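Local atomic coordinates of beta2-microglobulin (Anolis carolinensis, PDB entry 7CPO), a protein that probably serves as the light chain of the MHC class I complex, packing against the heavy chain that presents peptides to T cells. Residues Lys19-Pro33 against Lys57-Ile71. Sequence-based numbering, arbitrary orientation.
Sequences KENTFHCYAESFHPP and KKDWTFERLVYAKVI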
loop_
_atom_site.group_PDB
_atom_site.type_symbol
_atom_site.label_atom_id
_atom_site.label_comp_id
_atom_site.label_asym_id
_atom_site.label_seq_id
_atom_site.Cartn_x
_atom_site.Cartn_y
_atom_site.Cartn_z
ATOM N N LYS B 19 -8.750 -27.812 -4.614
ATOM C CA LYS B 19 -7.654 -27.363 -3.758
ATOM C C LYS B 19 -7.889 -25.908 -3.365
ATOM O O LYS B 19 -8.060 -25.043 -4.235
ATOM C CB LYS B 19 -6.312 -27.518 -4.483
ATOM C CG LYS B 19 -5.046 -27.176 -3.691
ATOM C CD LYS B 19 -5.192 -27.345 -2.180
ATOM C CE LYS B 19 -3.946 -27.980 -1.584
ATOM N NZ LYS B 19 -2.753 -27.084 -1.678
ATOM N N GLU B 20 -7.890 -25.631 -2.063
ATOM C CA GLU B 20 -8.349 -24.330 -1.615
ATOM C C GLU B 20 -7.327 -23.237 -1.907
ATOM O O GLU B 20 -6.111 -23.441 -1.824
ATOM C CB GLU B 20 -8.705 -24.329 -0.135
ATOM C CG GLU B 20 -9.569 -23.108 0.181
ATOM C CD GLU B 20 -9.936 -22.955 1.633
ATOM O OE1 GLU B 20 -10.862 -22.157 1.920
ATOM O OE2 GLU B 20 -9.313 -23.640 2.478
ATOM N N ASN B 21 -7.850 -22.067 -2.241
ATOM C CA ASN B 21 -7.084 -20.953 -2.753
ATOM C C ASN B 21 -7.624 -19.669 -2.130
ATOM O O ASN B 21 -8.618 -19.670 -1.397
ATOM C CB ASN B 21 -7.177 -20.925 -4.281
ATOM C CG ASN B 21 -5.959 -20.311 -4.933
ATOM O OD1 ASN B 21 -5.420 -19.295 -4.463
ATOM N ND2 ASN B 21 -5.531 -20.905 -6.046
ATOM N N THR B 22 -6.961 -18.557 -2.420
ATOM C CA THR B 22 -7.483 -17.249 -2.056
ATOM C C THR B 22 -7.565 -16.401 -3.306
ATOM O O THR B 22 -6.585 -16.284 -4.049
ATOM C CB THR B 22 -6.615 -16.562 -1.007
ATOM O OG1 THR B 22 -6.466 -17.432 0.112
ATOM C CG2 THR B 22 -7.250 -15.249 -0.559
ATOM N N PHE B 23 -8.734 -15.829 -3.535
ATOM C CA PHE B 23 -8.978 -14.947 -4.661
ATOM C C PHE B 23 -8.817 -13.514 -4.181
ATOM O O PHE B 23 -9.411 -13.137 -3.169
ATOM C CB PHE B 23 -10.391 -15.179 -5.201
ATOM C CG PHE B 23 -10.761 -14.300 -6.359
ATOM C CD1 PHE B 23 -9.970 -14.262 -7.501
ATOM C CD2 PHE B 23 -11.914 -13.535 -6.314
ATOM C CE1 PHE B 23 -10.322 -13.460 -8.573
ATOM C CE2 PHE B 23 -12.272 -12.728 -7.382
ATOM C CZ PHE B 23 -11.474 -12.694 -8.514
ATOM N N HIS B 24 -8.028 -12.720 -4.902
ATOM C CA HIS B 24 -7.755 -11.334 -4.536
ATOM C C HIS B 24 -8.189 -10.387 -5.639
ATOM O O HIS B 24 -8.042 -10.688 -6.824
ATOM C CB HIS B 24 -6.265 -11.075 -4.281
ATOM C CG HIS B 24 -5.621 -12.030 -3.326
ATOM N ND1 HIS B 24 -5.268 -13.317 -3.683
ATOM C CD2 HIS B 24 -5.215 -11.869 -2.040
ATOM C CE1 HIS B 24 -4.692 -13.914 -2.651
ATOM N NE2 HIS B 24 -4.647 -13.058 -1.641
ATOM N N CYS B 25 -8.676 -9.218 -5.238
ATOM C CA CYS B 25 -8.831 -8.082 -6.134
ATOM C C CYS B 25 -8.157 -6.867 -5.501
ATOM O O CYS B 25 -8.429 -6.524 -4.344
ATOM C CB CYS B 25 -10.305 -7.810 -6.438
ATOM S SG CYS B 25 -10.544 -6.384 -7.546
ATOM N N TYR B 26 -7.274 -6.220 -6.256
ATOM C CA TYR B 26 -6.402 -5.179 -5.727
ATOM C C TYR B 26 -6.487 -3.942 -6.605
ATOM O O TYR B 26 -6.341 -4.028 -7.828
ATOM C CB TYR B 26 -4.962 -5.679 -5.637
ATOM C CG TYR B 26 -3.992 -4.653 -5.128
ATOM C CD1 TYR B 26 -4.056 -4.191 -3.819
ATOM C CD2 TYR B 26 -3.003 -4.141 -5.957
ATOM C CE1 TYR B 26 -3.155 -3.245 -3.354
ATOM C CE2 TYR B 26 -2.111 -3.198 -5.503
ATOM C CZ TYR B 26 -2.192 -2.750 -4.201
ATOM O OH TYR B 26 -1.300 -1.808 -3.747
ATOM N N ALA B 27 -6.739 -2.801 -5.982
ATOM C CA ALA B 27 -6.874 -1.528 -6.663
ATOM C C ALA B 27 -5.866 -0.557 -6.079
ATOM O O ALA B 27 -5.639 -0.541 -4.868
ATOM C CB ALA B 27 -8.280 -0.952 -6.516
ATOM N N GLU B 28 -5.269 0.253 -6.940
ATOM C CA GLU B 28 -4.272 1.205 -6.496
ATOM C C GLU B 28 -4.290 2.390 -7.448
ATOM O O GLU B 28 -4.946 2.362 -8.491
ATOM C CB GLU B 28 -2.883 0.552 -6.405
ATOM C CG GLU B 28 -2.212 0.214 -7.736
ATOM C CD GLU B 28 -0.729 -0.096 -7.562
ATOM O OE1 GLU B 28 -0.313 -0.327 -6.411
ATOM O OE2 GLU B 28 0.025 -0.120 -8.558
ATOM N N SER B 29 -3.597 3.455 -7.049
ATOM C CA SER B 29 -3.357 4.629 -7.878
ATOM C C SER B 29 -4.613 5.466 -8.117
ATOM O O SER B 29 -4.654 6.248 -9.062
ATOM C CB SER B 29 -2.716 4.226 -9.210
ATOM O OG SER B 29 -1.529 3.487 -8.971
ATOM N N PHE B 30 -5.631 5.368 -7.263
ATOM C CA PHE B 30 -6.878 6.102 -7.466
ATOM C C PHE B 30 -7.052 7.199 -6.420
ATOM O O PHE B 30 -6.387 7.238 -5.384
ATOM C CB PHE B 30 -8.093 5.160 -7.447
ATOM C CG PHE B 30 -8.237 4.360 -6.168
ATOM C CD1 PHE B 30 -9.037 4.820 -5.128
ATOM C CD2 PHE B 30 -7.573 3.145 -6.010
ATOM C CE1 PHE B 30 -9.169 4.088 -3.954
ATOM C CE2 PHE B 30 -7.696 2.411 -4.839
ATOM C CZ PHE B 30 -8.500 2.883 -3.814
ATOM N N HIS B 31 -7.988 8.093 -6.715
ATOM C CA HIS B 31 -8.315 9.212 -5.858
ATOM C C HIS B 31 -9.654 9.787 -6.299
ATOM O O HIS B 31 -9.908 9.872 -7.506
ATOM C CB HIS B 31 -7.220 10.277 -5.937
ATOM C CG HIS B 31 -7.181 11.170 -4.742
ATOM N ND1 HIS B 31 -8.139 12.135 -4.505
ATOM C CD2 HIS B 31 -6.313 11.230 -3.702
ATOM C CE1 HIS B 31 -7.861 12.752 -3.370
ATOM N NE2 HIS B 31 -6.761 12.221 -2.863
ATOM N N PRO B 32 -10.550 10.179 -5.374
ATOM C CA PRO B 32 -10.583 10.091 -3.904
ATOM C C PRO B 32 -10.668 8.631 -3.430
ATOM O O PRO B 32 -10.763 7.743 -4.270
ATOM C CB PRO B 32 -11.850 10.874 -3.548
ATOM C CG PRO B 32 -12.722 10.699 -4.736
ATOM C CD PRO B 32 -11.783 10.792 -5.899
ATOM N N PRO B 33 -10.612 8.383 -2.115
ATOM C CA PRO B 33 -10.489 6.992 -1.642
ATOM C C PRO B 33 -11.774 6.178 -1.668
ATOM O O PRO B 33 -11.703 4.947 -1.548
ATOM C CB PRO B 33 -9.987 7.161 -0.202
ATOM C CG PRO B 33 -10.510 8.514 0.203
ATOM C CD PRO B 33 -10.406 9.353 -1.020
ATOM N N LYS B 57 0.221 5.748 -1.113
ATOM C CA LYS B 57 1.623 5.823 -1.481
ATOM C C LYS B 57 2.125 7.244 -1.317
ATOM O O LYS B 57 1.365 8.176 -1.022
ATOM C CB LYS B 57 1.848 5.375 -2.931
ATOM C CG LYS B 57 1.377 3.970 -3.283
ATOM C CD LYS B 57 1.659 3.657 -4.757
ATOM C CE LYS B 57 0.651 2.653 -5.298
ATOM N NZ LYS B 57 0.845 1.306 -4.700
ATOM N N LYS B 58 3.425 7.409 -1.579
ATOM C CA LYS B 58 4.072 8.706 -1.453
ATOM C C LYS B 58 3.543 9.704 -2.464
ATOM O O LYS B 58 3.797 10.900 -2.308
ATOM C CB LYS B 58 5.593 8.568 -1.611
ATOM C CG LYS B 58 6.023 8.138 -3.012
ATOM C CD LYS B 58 7.413 7.494 -3.036
ATOM C CE LYS B 58 8.480 8.453 -3.579
ATOM N NZ LYS B 58 9.728 7.709 -3.962
ATOM N N ASP B 59 2.823 9.247 -3.496
ATOM C CA ASP B 59 2.164 10.139 -4.445
ATOM C C ASP B 59 0.723 10.444 -4.044
ATOM O O ASP B 59 -0.007 11.084 -4.813
ATOM C CB ASP B 59 2.224 9.555 -5.866
ATOM C CG ASP B 59 1.313 8.342 -6.063
ATOM O OD1 ASP B 59 0.629 7.895 -5.108
ATOM O OD2 ASP B 59 1.286 7.817 -7.201
ATOM N N TRP B 60 0.301 9.956 -2.876
ATOM C CA TRP B 60 -0.954 10.217 -2.179
ATOM C C TRP B 60 -2.088 9.325 -2.681
ATOM O O TRP B 60 -3.178 9.357 -2.083
ATOM C CB TRP B 60 -1.394 11.687 -2.264
ATOM C CG TRP B 60 -0.354 12.659 -1.753
ATOM C CD1 TRP B 60 0.417 13.511 -2.505
ATOM C CD2 TRP B 60 0.026 12.879 -0.384
ATOM N NE1 TRP B 60 1.244 14.250 -1.682
ATOM C CE2 TRP B 60 1.024 13.883 -0.381
ATOM C CE3 TRP B 60 -0.400 12.348 0.842
ATOM C CZ2 TRP B 60 1.615 14.351 0.799
ATOM C CZ3 TRP B 60 0.193 12.817 2.022
ATOM C CH2 TRP B 60 1.191 13.809 1.984
ATOM N N THR B 61 -1.879 8.527 -3.727
ATOM C CA THR B 61 -2.954 7.713 -4.262
ATOM C C THR B 61 -3.147 6.469 -3.410
ATOM O O THR B 61 -2.197 5.905 -2.862
ATOM C CB THR B 61 -2.688 7.308 -5.711
ATOM O OG1 THR B 61 -1.517 6.481 -5.774
ATOM C CG2 THR B 61 -2.522 8.542 -6.590
ATOM N N PHE B 62 -4.394 6.035 -3.331
ATOM C CA PHE B 62 -4.875 5.050 -2.379
ATOM C C PHE B 62 -4.720 3.619 -2.889
ATOM O O PHE B 62 -4.563 3.376 -4.084
ATOM C CB PHE B 62 -6.327 5.357 -2.071
ATOM C CG PHE B 62 -6.499 6.644 -1.331
ATOM C CD1 PHE B 62 -6.344 6.680 0.051
ATOM C CD2 PHE B 62 -6.783 7.824 -2.012
ATOM C CE1 PHE B 62 -6.491 7.871 0.752
ATOM C CE2 PHE B 62 -6.925 9.016 -1.327
ATOM C CZ PHE B 62 -6.779 9.043 0.064
ATOM N N GLU B 63 -4.735 2.672 -1.945
ATOM C CA GLU B 63 -4.653 1.242 -2.228
ATOM C C GLU B 63 -5.671 0.502 -1.369
ATOM O O GLU B 63 -5.953 0.898 -0.234
ATOM C CB GLU B 63 -3.265 0.642 -1.939
ATOM C CG GLU B 63 -2.096 1.560 -2.176
ATOM C CD GLU B 63 -0.809 1.037 -1.550
ATOM O OE1 GLU B 63 -0.856 0.548 -0.392
ATOM O OE2 GLU B 63 0.247 1.109 -2.223
ATOM N N ARG B 64 -6.192 -0.601 -1.911
ATOM C CA ARG B 64 -7.203 -1.401 -1.227
ATOM C C ARG B 64 -7.158 -2.826 -1.755
ATOM O O ARG B 64 -7.187 -3.044 -2.973
ATOM C CB ARG B 64 -8.601 -0.808 -1.425
ATOM C CG ARG B 64 -9.730 -1.643 -0.816
ATOM C CD ARG B 64 -9.850 -1.398 0.678
ATOM N NE ARG B 64 -10.457 -0.102 0.957
ATOM C CZ ARG B 64 -10.632 0.392 2.176
ATOM N NH1 ARG B 64 -10.243 -0.305 3.236
ATOM N NH2 ARG B 64 -11.205 1.577 2.334
ATOM N N LEU B 65 -7.108 -3.787 -0.840
ATOM C CA LEU B 65 -7.084 -5.202 -1.171
ATOM C C LEU B 65 -8.355 -5.860 -0.651
ATOM O O LEU B 65 -8.806 -5.570 0.461
ATOM C CB LEU B 65 -5.853 -5.886 -0.575
ATOM C CG LEU B 65 -5.787 -7.394 -0.817
ATOM C CD1 LEU B 65 -5.516 -7.734 -2.300
ATOM C CD2 LEU B 65 -4.740 -7.990 0.090
ATOM N N VAL B 66 -8.939 -6.732 -1.474
ATOM C CA VAL B 66 -10.195 -7.412 -1.185
ATOM C C VAL B 66 -10.010 -8.872 -1.550
ATOM O O VAL B 66 -9.522 -9.182 -2.642
ATOM C CB VAL B 66 -11.368 -6.802 -1.975
ATOM C CG1 VAL B 66 -12.670 -7.483 -1.598
ATOM C CG2 VAL B 66 -11.464 -5.288 -1.714
ATOM N N TYR B 67 -10.372 -9.772 -0.643
ATOM C CA TYR B 67 -10.073 -11.170 -0.909
ATOM C C TYR B 67 -11.040 -12.078 -0.160
ATOM O O TYR B 67 -11.768 -11.650 0.741
ATOM C CB TYR B 67 -8.615 -11.501 -0.558
ATOM C CG TYR B 67 -8.263 -11.279 0.892
ATOM C CD1 TYR B 67 -8.331 -12.318 1.812
ATOM C CD2 TYR B 67 -7.858 -10.034 1.344
ATOM C CE1 TYR B 67 -8.019 -12.116 3.153
ATOM C CE2 TYR B 67 -7.536 -9.822 2.686
ATOM C CZ TYR B 67 -7.617 -10.867 3.582
ATOM O OH TYR B 67 -7.298 -10.654 4.908
ATOM N N ALA B 68 -11.037 -13.352 -0.563
ATOM C CA ALA B 68 -11.929 -14.362 -0.014
ATOM C C ALA B 68 -11.363 -15.734 -0.322
ATOM O O ALA B 68 -10.775 -15.943 -1.383
ATOM C CB ALA B 68 -13.346 -14.247 -0.578
ATOM N N LYS B 69 -11.512 -16.649 0.628
ATOM C CA LYS B 69 -11.134 -18.030 0.392
ATOM C C LYS B 69 -12.139 -18.669 -0.559
ATOM O O LYS B 69 -13.315 -18.293 -0.604
ATOM C CB LYS B 69 -11.060 -18.805 1.708
ATOM C CG LYS B 69 -9.788 -18.545 2.530
ATOM C CD LYS B 69 -9.545 -19.640 3.584
ATOM C CE LYS B 69 -10.687 -19.718 4.613
ATOM N NZ LYS B 69 -10.305 -19.213 5.976
ATOM N N VAL B 70 -11.657 -19.623 -1.354
ATOM C CA VAL B 70 -12.482 -20.256 -2.374
ATOM C C VAL B 70 -11.813 -21.557 -2.782
ATOM O O VAL B 70 -10.607 -21.737 -2.592
ATOM C CB VAL B 70 -12.693 -19.313 -3.587
ATOM C CG1 VAL B 70 -11.471 -19.319 -4.495
ATOM C CG2 VAL B 70 -13.938 -19.728 -4.346
ATOM N N ILE B 71 -12.600 -22.480 -3.319
ATOM C CA ILE B 71 -12.121 -23.768 -3.801
ATOM C C ILE B 71 -12.394 -23.852 -5.296
ATOM O O ILE B 71 -13.547 -24.038 -5.713
ATOM C CB ILE B 71 -12.768 -24.936 -3.047
ATOM C CG1 ILE B 71 -12.667 -24.737 -1.536
ATOM C CG2 ILE B 71 -12.112 -26.241 -3.438
ATOM C CD1 ILE B 71 -13.123 -25.966 -0.756
#
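Four hydrogen-bonded pairs, Asn21 with Val70, Phe23 with Ala68, Cys25 with Val66 and Ala27 with Arg64, join strands 21-28 and 62-70 in an antiparallel register, each residue both giving its N-H and accepting through its carbonyl. The bond from Cys25 N to Val66 O, at 2.7 Å and 171°, is among the straightest. Where segment 19-33 turns a corner at Ser29, Phe62 N still reaches Phe30 O at 3.1 Å, nearly linear and in the carbonyl plane.

Aromatic packing takes over beyond this corner. Phe62 packs against residues 30-33, which follow strand 21-28: Pro33 CB sits 3.5 Å from the ring centroid, almost on its normal, a CH-pi contact over the centre of one face, while Phe30 O lies in plane at the rim. Phe62 CB in turn rests over a face of the Phe30 ring, 4.0 Å from its centroid. The His31 ring approaches obliquely, its CD2 3.3 Å from Phe62 CE2.

Charge gathers on the face bearing Tyr26, Glu28 and Glu63. Lys57 NZ forms salt bridges with both carboxylates: it lies 2.6 Å from Glu28 OE1, approaching from outside the carboxylate plane, and 2.6 Å from Glu63 OE2, on the anti side; the shared ammonium probably offsets repulsion between the two acids. With CG anti to the backbone N (chi1 179°), the Tyr26 side chain runs beside that of Glu63, pointing the same way, its OH 3.6 Å from Glu63 CB. Farther along this face, His24 NE2 bonds to Ser239 of the MHC class I heavy chain.

On the other face Cys25, disulfide-linked to Cys80, and Val66 meet strand 36-41 across the core. Two central strands of a four-stranded sheet, the first tied to the facing sheet by this disulfide, exemplify the immunoglobulin C1-set beta sandwich, here with the sheet face that carries His24 and Glu28 meeting the heavy chain.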